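Local coordinates for protein CRISPR-associated endonuclease Cas3-HD (Methanocaldococcus jannaschii, PDB 3S4L) that cuts single-stranded DNA in a magnesium-dependent manner, and single-stranded RNA, as the HD-type nuclease of a CRISPR defence system, at residues I18-V21 against N22-K26; E57-K60 against I61-K64; T141-V144 against V145-L149. All blocks are in the same frame, centred on the assembly; numbering follows the deposited sequence.

Contact 1 (I18-V21 against N22-K26); sequences IDHV and NDMVK
The imidazole of His20 meets the thioether of Met24 one helical turn further on. The sulfur stands off the ring, 4.1 Å from Met24 SD to the centroid of the His20 ring and 33° from the normal, an oblique sulfur-aromatic contact. Its nearest ring atom is NE2, with Met24 SD 3.7 Å from His20 NE2, and the methyl CE lies alongside. Phe12 packs edge-to-face with the same imidazole. With CG anti to the backbone N (chi1 177°), His20 turns its ring back from the N-terminal tilt of CB, to the level where Met24 SD meets it.

The other flat group, the Asn22 amide, runs beside Ile18, both side chains pointing the same way, with Asn22 ND2 3.6 Å from Ile18 CG2. That amide makes no hydrogen bond to Ile18 O, whose partner is the backbone: Asn22 N donates to Ile18 O over 3.0 Å. Val25 N likewise reaches Val21 O at 2.9 Å, while Val21 CG1 and Val25 CG2 are in looser apolar contact at 4.2 Å. Asp19 turns back to Ser16 OG, to which its OD2 is hydrogen-bonded.

His20 neighbours the metal ligand Asp67, and the nearest atoms of the Met24 side chain and a bound calcium ion are about 4 Å apart. Within the HD domain, Val21, Met24 and Val25 of helix 17-31 rest on helix 52-65, Ile18 and Val21 meet helix 159-167, and His20 and Asp23 touch strand 15-16.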
loop_
_atom_site.group_PDB
_atom_site.type_symbol
_atom_site.label_atom_id
_atom_site.label_comp_id
_atom_site.label_asym_id
_atom_site.label_seq_id
_atom_site.Cartn_x
_atom_site.Cartn_y
_atom_site.Cartn_z
ATOM N N ILE A 18 2.894 -8.065 11.725
ATOM C CA ILE A 18 4.217 -8.632 11.427
ATOM C C ILE A 18 4.150 -10.119 11.020
ATOM O O ILE A 18 4.703 -10.525 9.991
ATOM C CB ILE A 18 5.174 -8.473 12.632
ATOM C CG1 ILE A 18 5.695 -7.038 12.700
ATOM C CG2 ILE A 18 6.343 -9.451 12.530
ATOM C CD1 ILE A 18 6.263 -6.541 11.371
ATOM N N ASP A 19 3.478 -10.930 11.831
ATOM C CA ASP A 19 3.322 -12.337 11.494
ATOM C C ASP A 19 2.565 -12.532 10.186
ATOM O O ASP A 19 2.920 -13.381 9.369
ATOM C CB ASP A 19 2.651 -13.108 12.635
ATOM C CG ASP A 19 3.576 -13.297 13.828
ATOM O OD1 ASP A 19 4.798 -13.476 13.610
ATOM O OD2 ASP A 19 3.086 -13.261 14.980
ATOM N N HIS A 20 1.520 -11.739 9.987
ATOM C CA HIS A 20 0.730 -11.818 8.768
ATOM C C HIS A 20 1.565 -11.437 7.530
ATOM O O HIS A 20 1.459 -12.062 6.478
ATOM C CB HIS A 20 -0.505 -10.917 8.885
ATOM C CG HIS A 20 -1.340 -10.871 7.644
ATOM N ND1 HIS A 20 -1.703 -12.004 6.949
ATOM C CD2 HIS A 20 -1.890 -9.828 6.980
ATOM C CE1 HIS A 20 -2.433 -11.660 5.902
ATOM N NE2 HIS A 20 -2.567 -10.347 5.901
ATOM N N VAL A 21 2.387 -10.402 7.656
ATOM C CA VAL A 21 3.203 -9.955 6.541
ATOM C C VAL A 21 4.251 -11.024 6.200
ATOM O O VAL A 21 4.486 -11.334 5.028
ATOM C CB VAL A 21 3.884 -8.605 6.857
ATOM C CG1 VAL A 21 5.083 -8.385 5.949
ATOM C CG2 VAL A 21 2.872 -7.436 6.738
ATOM N N ASN A 22 4.855 -11.600 7.237
ATOM C CA ASN A 22 5.881 -12.627 7.070
ATOM C C ASN A 22 5.339 -13.887 6.397
ATOM O O ASN A 22 6.063 -14.588 5.679
ATOM C CB ASN A 22 6.529 -12.979 8.415
ATOM C CG ASN A 22 7.467 -11.893 8.916
ATOM O OD1 ASN A 22 8.017 -11.121 8.128
ATOM N ND2 ASN A 22 7.654 -11.828 10.237
ATOM N N ASP A 23 4.064 -14.170 6.636
ATOM C CA ASP A 23 3.420 -15.310 5.994
ATOM C C ASP A 23 3.141 -15.028 4.511
ATOM O O ASP A 23 3.224 -15.919 3.678
ATOM C CB ASP A 23 2.147 -15.733 6.744
ATOM C CG ASP A 23 2.444 -16.602 7.975
ATOM O OD1 ASP A 23 3.604 -16.623 8.457
ATOM O OD2 ASP A 23 1.510 -17.271 8.461
ATOM N N MET A 24 2.829 -13.782 4.181
ATOM C CA MET A 24 2.582 -13.405 2.803
ATOM C C MET A 24 3.895 -13.360 2.000
ATOM O O MET A 24 3.927 -13.681 0.815
ATOM C CB MET A 24 1.874 -12.049 2.753
ATOM C CG MET A 24 0.360 -12.104 2.972
ATOM S SD MET A 24 -0.371 -10.456 2.921
ATOM C CE MET A 24 -1.873 -10.765 1.997
ATOM N N VAL A 25 4.967 -12.933 2.658
ATOM C CA VAL A 25 6.270 -12.856 2.030
ATOM C C VAL A 25 6.797 -14.263 1.756
ATOM O O VAL A 25 7.235 -14.570 0.642
ATOM C CB VAL A 25 7.277 -12.098 2.921
ATOM C CG1 VAL A 25 8.701 -12.319 2.434
ATOM C CG2 VAL A 25 6.939 -10.625 2.970
ATOM N N LYS A 26 6.745 -15.116 2.775
ATOM C CA LYS A 26 7.179 -16.505 2.623
ATOM C C LYS A 26 6.431 -17.161 1.467
ATOM O O LYS A 26 7.022 -17.881 0.656
ATOM C CB LYS A 26 6.977 -17.297 3.918
ATOM C CG LYS A 26 8.001 -16.984 5.004
ATOM C CD LYS A 26 7.732 -17.787 6.277
#

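Contact 2 (E57-K60 against I61-K64); sequences EFMK and ILIK
Leu62 lays its isobutyl group over one face of the Phe58 ring, CG above the ring and the methyl CD1 near its far rim, 3.9 Å from Phe58 CE2. The Phe58 chi1 of 167° tips the ring back under Leu62. The same Leu62 CD1 also touches sulfur, at 4.2 Å from Met59 SD; bends at chi2 and chi3 fold the Met59 chain so that its sulfur comes beside Leu62. One methyl is thus shared by residues three and four positions earlier.

These are the i to i+3 and i to i+4 pairings of an alpha helix, here helix 52-65 of the HD domain, which runs toward the metal ligand Asp67. Its inward side chains are surrounded: Phe58 and Leu62 face helices 91-107, 110-121 and 204-215, while Met59 and Ile63 meet Trp28 of helix 17-31.

Backbone bonds keep the turns in step, Ile63 N to Met59 O at 2.9 Å and Leu62 N to Phe58 O at 3.3 Å. Ile63 CG1 also packs against Met59 O, 3.2 Å away. On another side Lys60 and Lys64 are both extended, with Lys60 NZ 6.5 Å from Lys64 NZ, and Lys64 NZ makes a weak hydrogen bond to Leu166 O.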
loop_
_atom_site.group_PDB
_atom_site.type_symbol
_atom_site.label_atom_id
_atom_site.label_comp_id
_atom_site.label_asym_id
_atom_site.label_seq_id
_atom_site.Cartn_x
_atom_site.Cartn_y
_atom_site.Cartn_z
ATOM N N GLU A 57 12.094 -7.182 -5.328
ATOM C CA GLU A 57 12.161 -6.245 -4.209
ATOM C C GLU A 57 10.944 -5.334 -4.203
ATOM O O GLU A 57 10.362 -5.076 -3.152
ATOM C CB GLU A 57 13.420 -5.387 -4.300
ATOM C CG GLU A 57 14.707 -6.168 -4.266
ATOM C CD GLU A 57 15.893 -5.334 -4.712
ATOM O OE1 GLU A 57 15.883 -4.108 -4.460
ATOM O OE2 GLU A 57 16.829 -5.903 -5.323
ATOM N N PHE A 58 10.592 -4.825 -5.380
ATOM C CA PHE A 58 9.454 -3.923 -5.525
ATOM C C PHE A 58 8.181 -4.615 -5.037
ATOM O O PHE A 58 7.432 -4.051 -4.242
ATOM C CB PHE A 58 9.346 -3.436 -6.984
ATOM C CG PHE A 58 8.047 -2.750 -7.325
ATOM C CD1 PHE A 58 7.824 -1.426 -6.965
ATOM C CD2 PHE A 58 7.056 -3.421 -8.036
ATOM C CE1 PHE A 58 6.629 -0.780 -7.294
ATOM C CE2 PHE A 58 5.848 -2.789 -8.363
ATOM C CZ PHE A 58 5.639 -1.457 -7.997
ATOM N N MET A 59 7.963 -5.851 -5.478
ATOM C CA MET A 59 6.777 -6.605 -5.070
ATOM C C MET A 59 6.746 -6.875 -3.568
ATOM O O MET A 59 5.686 -6.777 -2.946
ATOM C CB MET A 59 6.666 -7.916 -5.844
ATOM C CG MET A 59 6.278 -7.712 -7.304
ATOM S SD MET A 59 4.732 -6.761 -7.460
ATOM C CE MET A 59 3.642 -7.845 -6.545
ATOM N N LYS A 60 7.901 -7.212 -2.992
ATOM C CA LYS A 60 8.000 -7.446 -1.557
ATOM C C LYS A 60 7.592 -6.215 -0.749
ATOM O O LYS A 60 7.087 -6.324 0.367
ATOM C CB LYS A 60 9.426 -7.821 -1.160
ATOM C CG LYS A 60 9.884 -9.229 -1.522
ATOM C CD LYS A 60 11.301 -9.444 -0.996
ATOM C CE LYS A 60 12.094 -10.410 -1.843
ATOM N NZ LYS A 60 13.529 -10.381 -1.458
ATOM N N ILE A 61 7.847 -5.038 -1.294
ATOM C CA ILE A 61 7.492 -3.835 -0.563
ATOM C C ILE A 61 5.977 -3.621 -0.575
ATOM O O ILE A 61 5.388 -3.293 0.454
ATOM C CB ILE A 61 8.245 -2.603 -1.074
ATOM C CG1 ILE A 61 9.720 -2.753 -0.751
ATOM C CG2 ILE A 61 7.708 -1.351 -0.412
ATOM C CD1 ILE A 61 10.604 -1.743 -1.429
ATOM N N LEU A 62 5.350 -3.842 -1.727
ATOM C CA LEU A 62 3.895 -3.782 -1.825
ATOM C C LEU A 62 3.281 -4.795 -0.877
ATOM O O LEU A 62 2.278 -4.533 -0.211
ATOM C CB LEU A 62 3.446 -4.109 -3.246
ATOM C CG LEU A 62 4.002 -3.175 -4.301
ATOM C CD1 LEU A 62 3.214 -3.373 -5.589
ATOM C CD2 LEU A 62 3.911 -1.733 -3.805
ATOM N N ILE A 63 3.891 -5.968 -0.836
ATOM C CA ILE A 63 3.413 -7.023 0.019
ATOM C C ILE A 63 3.514 -6.542 1.456
ATOM O O ILE A 63 2.561 -6.645 2.224
ATOM C CB ILE A 63 4.215 -8.324 -0.215
ATOM C CG1 ILE A 63 3.832 -8.932 -1.570
ATOM C CG2 ILE A 63 3.964 -9.340 0.906
ATOM C CD1 ILE A 63 4.833 -9.924 -2.111
ATOM N N LYS A 64 4.654 -5.976 1.823
ATOM C CA LYS A 64 4.846 -5.618 3.213
ATOM C C LYS A 64 4.034 -4.392 3.637
ATOM O O LYS A 64 3.654 -4.251 4.794
ATOM C CB LYS A 64 6.335 -5.409 3.500
ATOM C CG LYS A 64 7.167 -6.690 3.428
ATOM C CD LYS A 64 8.652 -6.377 3.509
ATOM C CE LYS A 64 9.482 -7.638 3.700
ATOM N NZ LYS A 64 10.946 -7.324 3.611
#

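Contact 3 (T141-V144 against V145-L149); sequences TAEV and VLDKL
Val144 and Lys148 make the main side-chain contact, running side by side and pointing the same way. The extended lysine chain lays its methylenes along the valine, with Val144 CG1 3.6 Å from Lys148 CD; the still closer approach of Lys148 CE is doubtful at this resolution. A chi1 of 176° sets Val144 CG1 on the side of the carbonyl carbon, where the Lys148 chain passes.

Among polar side chains, Glu143 and Asp147 stand on the exposed side with their like charges 5.0 Å apart, Glu143 OE2 to Asp147 OD2. A water mediates between them: it donates to Asp147 OD2 at 2.8 Å and, weakly, to Glu143 OE2. Such a bridge probably eases the repulsion.

The backbone supplies four i to i+4 hydrogen bonds. The first, Val145 N to Thr141 O, is 3.1 Å long, and the third, Asp147 N to Glu143 O, is the shortest at 2.8 Å.

On the buried side, Val145 rests on Val188 and Ser192 of helix 181-197, and Leu149 reaches Leu93 and Val94 of helix 91-107. Thr141 is the N-cap of helix 142-149: its OG1 accepts from Val144 N, the amide of the third residue after it, at 3.1 Å with an angle of 168°, the classic threonine cap that opens a helix.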
loop_
_atom_site.group_PDB
_atom_site.type_symbol
_atom_site.label_atom_id
_atom_site.label_comp_id
_atom_site.label_asym_id
_atom_site.label_seq_id
_atom_site.Cartn_x
_atom_site.Cartn_y
_atom_site.Cartn_z
ATOM N N THR A 141 -13.088 11.301 -6.035
ATOM C CA THR A 141 -13.167 12.730 -5.718
ATOM C C THR A 141 -12.402 13.090 -4.435
ATOM O O THR A 141 -12.266 12.280 -3.518
ATOM C CB THR A 141 -14.615 13.224 -5.580
ATOM O OG1 THR A 141 -15.213 12.631 -4.423
ATOM C CG2 THR A 141 -15.430 12.905 -6.832
ATOM N N ALA A 142 -11.914 14.322 -4.386
ATOM C CA ALA A 142 -11.354 14.883 -3.167
ATOM C C ALA A 142 -12.323 14.715 -2.005
ATOM O O ALA A 142 -11.916 14.439 -0.884
ATOM C CB ALA A 142 -11.012 16.356 -3.372
ATOM N N GLU A 143 -13.612 14.880 -2.269
ATOM C CA GLU A 143 -14.611 14.721 -1.212
ATOM C C GLU A 143 -14.556 13.322 -0.560
ATOM O O GLU A 143 -14.498 13.190 0.668
ATOM C CB GLU A 143 -16.005 14.997 -1.754
ATOM C CG GLU A 143 -17.071 14.854 -0.682
ATOM C CD GLU A 143 -18.424 15.395 -1.121
ATOM O OE1 GLU A 143 -18.577 15.745 -2.312
ATOM O OE2 GLU A 143 -19.326 15.480 -0.270
ATOM N N VAL A 144 -14.576 12.289 -1.401
ATOM C CA VAL A 144 -14.479 10.912 -0.945
ATOM C C VAL A 144 -13.196 10.670 -0.163
ATOM O O VAL A 144 -13.225 9.995 0.869
ATOM C CB VAL A 144 -14.564 9.909 -2.120
ATOM C CG1 VAL A 144 -14.361 8.495 -1.605
ATOM C CG2 VAL A 144 -15.910 10.051 -2.821
ATOM N N VAL A 145 -12.067 11.202 -0.639
ATOM C CA VAL A 145 -10.847 11.132 0.175
ATOM C C VAL A 145 -11.118 11.679 1.578
ATOM O O VAL A 145 -10.801 11.025 2.566
ATOM C CB VAL A 145 -9.656 11.886 -0.440
ATOM C CG1 VAL A 145 -8.510 11.974 0.582
ATOM C CG2 VAL A 145 -9.189 11.198 -1.734
ATOM N N LEU A 146 -11.732 12.859 1.662
ATOM C CA LEU A 146 -12.041 13.447 2.961
ATOM C C LEU A 146 -12.970 12.557 3.785
ATOM O O LEU A 146 -12.858 12.490 5.007
ATOM C CB LEU A 146 -12.663 14.853 2.824
ATOM C CG LEU A 146 -11.819 15.995 2.249
ATOM C CD1 LEU A 146 -12.686 17.227 2.152
ATOM C CD2 LEU A 146 -10.599 16.280 3.106
ATOM N N ASP A 147 -13.914 11.907 3.125
ATOM C CA ASP A 147 -14.769 10.943 3.807
ATOM C C ASP A 147 -13.940 9.781 4.400
ATOM O O ASP A 147 -14.152 9.350 5.539
ATOM C CB ASP A 147 -15.805 10.374 2.816
ATOM C CG ASP A 147 -16.908 11.374 2.466
ATOM O OD1 ASP A 147 -17.046 12.387 3.190
ATOM O OD2 ASP A 147 -17.650 11.139 1.479
ATOM N N LYS A 148 -12.993 9.278 3.620
ATOM C CA LYS A 148 -12.331 8.031 3.985
ATOM C C LYS A 148 -11.187 8.253 4.964
ATOM O O LYS A 148 -10.636 7.309 5.527
ATOM C CB LYS A 148 -11.861 7.278 2.739
ATOM C CG LYS A 148 -12.989 6.773 1.831
ATOM C CD LYS A 148 -12.388 6.291 0.488
ATOM C CE LYS A 148 -13.364 5.451 -0.335
ATOM N NZ LYS A 148 -12.612 4.606 -1.326
ATOM N N LEU A 149 -10.848 9.517 5.175
ATOM C CA LEU A 149 -9.778 9.862 6.100
ATOM C C LEU A 149 -10.305 10.651 7.294
ATOM O O LEU A 149 -9.557 10.976 8.219
ATOM C CB LEU A 149 -8.668 10.625 5.368
ATOM C CG LEU A 149 -7.902 9.651 4.486
ATOM C CD1 LEU A 149 -6.833 10.333 3.649
ATOM C CD2 LEU A 149 -7.294 8.581 5.408
HETATM O O HOH W 1 -19.782 12.035 -0.143
#

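In the fold
From the N terminus, contact 1 comes first on helix 17-31, contact 2 follows on helix 52-65, and contact 3 lies much later on helix 142-149. Each is a local helical contact between adjoining segments, so none closes a loop; they stand in series, neither nested nor crossed. Contacts 1 and 2 do meet, their centres 11 Å apart: Val21 and Val25 pack on Lys64, and Met24 and Val25 on Ile63, joining the two helices. Contact 3 lies across the chain's centre from both, its nearest atoms about 19 Å from contact 1 and about 17 Å from contact 2. Between these flanks sits the metal site of Asp67, His91, His123 and His124.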